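Local structure of protein CsuE (Acinetobacter baumannii, 6FJY) at residues Ser13-Ser16 / Ile17-Met20. The protein is the tip adhesin subunit of archaic chaperone-usher Csu pili, held before assembly by its chaperone CsuC, and probably mediates attachment during biofilm formation. Residues are numbered along the deposited sequence; the frame is centred on the assembly and turned at random.
Sequences SVPS and IYLM
Pro15 and Tyr18 meet flank to flank where a strand turns into a single short helix: ring atom CG of Pro15 lies 3.7 Å from CB of Tyr18, and the two side chains point the same way. The tyrosine's CB-CG bond extends away from the backbone N (chi1 -179°), which carries the phenol ring outward past the proline, where Pro15 CG and Val14 CG2 approach it obliquely. Val14 reaches forward from the strand with that same methyl, which fits between two residues of the helix, 4.1 Å from CD1 of Tyr18 and 3.9 Å from CB of Leu19. The valine and leucine side chains cross nearly at right angles: the methyl meets CB at the base of the leucine, whose branched end leads away from it. Beneath this apolar patch the backbone closes the first turn. The carbonyl O of Pro15, at the N-cap position, accepts the N-H of Leu19 at 3.0 Å, a fairly straight bond (159° at the hydrogen). One residue on, Met20 N makes weak bonds to Ser16 O at 3.2 Å and to Ile17 O. Proline brings no N-H to the strand edge, yet its carbonyl starts the helix. Around the turn, the carboxylate of Asp180 accepts the N-H of Ile17, which would suit the partial positive charge of a helix N-terminus, and Ser16 OG bonds weakly to the carbonyl of Val116. Trp6 and Leu4 of the CsuC chain pack on Pro15 and Tyr18, respectively. Backbone bonds thus close the turn without using the side chains of Pro15 and Tyr18, which pack against CsuC instead, so this strand-to-helix turn forms part of the chaperone interface of the pre-assembly complex.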
loop_
_atom_site.group_PDB
_atom_site.type_symbol
_atom_site.label_atom_id
_atom_site.label_comp_id
_atom_site.label_asym_id
_atom_site.label_seq_id
_atom_site.Cartn_x
_atom_site.Cartn_y
_atom_site.Cartn_z
ATOM N N SER D 13 -1.031 -1.256 8.829
ATOM C CA SER D 13 -0.970 -1.741 7.456
ATOM C C SER D 13 0.455 -2.142 7.103
ATOM O O SER D 13 1.407 -1.435 7.444
ATOM C CB SER D 13 -1.485 -0.686 6.472
ATOM O OG SER D 13 -2.874 -0.487 6.650
ATOM N N VAL D 14 0.592 -3.281 6.426
ATOM C CA VAL D 14 1.897 -3.816 6.047
ATOM C C VAL D 14 1.793 -4.471 4.672
ATOM O O VAL D 14 0.797 -5.148 4.379
ATOM C CB VAL D 14 2.432 -4.794 7.110
ATOM C CG1 VAL D 14 1.392 -5.831 7.483
ATOM C CG2 VAL D 14 3.725 -5.480 6.631
ATOM N N PRO D 15 2.774 -4.262 3.790
ATOM C CA PRO D 15 2.772 -4.963 2.504
ATOM C C PRO D 15 3.039 -6.444 2.693
ATOM O O PRO D 15 3.731 -6.861 3.624
ATOM C CB PRO D 15 3.907 -4.287 1.727
ATOM C CG PRO D 15 4.770 -3.686 2.773
ATOM C CD PRO D 15 3.832 -3.245 3.852
ATOM N N SER D 16 2.472 -7.237 1.780
ATOM C CA SER D 16 2.388 -8.681 1.982
ATOM C C SER D 16 3.767 -9.332 1.967
ATOM O O SER D 16 4.072 -10.171 2.824
ATOM C CB SER D 16 1.487 -9.295 0.914
ATOM O OG SER D 16 1.364 -10.688 1.092
ATOM N N ILE D 17 4.613 -8.950 1.007
ATOM C CA ILE D 17 5.910 -9.598 0.852
ATOM C C ILE D 17 6.834 -9.232 2.007
ATOM O O ILE D 17 7.561 -10.083 2.533
ATOM C CB ILE D 17 6.528 -9.227 -0.506
ATOM C CG1 ILE D 17 5.562 -9.583 -1.637
ATOM C CG2 ILE D 17 7.906 -9.904 -0.687
ATOM C CD1 ILE D 17 5.226 -11.054 -1.717
ATOM N N TYR D 18 6.832 -7.957 2.404
ATOM C CA TYR D 18 7.615 -7.530 3.554
ATOM C C TYR D 18 7.208 -8.309 4.796
ATOM O O TYR D 18 8.061 -8.762 5.568
ATOM C CB TYR D 18 7.439 -6.023 3.757
ATOM C CG TYR D 18 8.210 -5.415 4.911
ATOM C CD1 TYR D 18 7.772 -5.570 6.223
ATOM C CD2 TYR D 18 9.350 -4.647 4.686
ATOM C CE1 TYR D 18 8.455 -5.008 7.281
ATOM C CE2 TYR D 18 10.045 -4.074 5.744
ATOM C CZ TYR D 18 9.590 -4.260 7.042
ATOM O OH TYR D 18 10.260 -3.703 8.108
ATOM N N LEU D 19 5.900 -8.493 4.986
ATOM C CA LEU D 19 5.391 -9.275 6.105
ATOM C C LEU D 19 5.974 -10.682 6.133
ATOM O O LEU D 19 6.202 -11.239 7.210
ATOM C CB LEU D 19 3.867 -9.334 6.021
ATOM C CG LEU D 19 3.126 -10.185 7.041
ATOM C CD1 LEU D 19 3.516 -9.739 8.448
ATOM C CD2 LEU D 19 1.631 -10.044 6.833
ATOM N N MET D 20 6.207 -11.279 4.967
ATOM C CA MET D 20 6.680 -12.659 4.917
ATOM C C MET D 20 8.173 -12.751 5.211
ATOM O O MET D 20 8.607 -13.632 5.960
ATOM C CB MET D 20 6.373 -13.265 3.547
ATOM C CG MET D 20 6.370 -14.782 3.513
ATOM S SD MET D 20 7.403 -15.439 2.201
ATOM C CE MET D 20 9.007 -14.898 2.775
#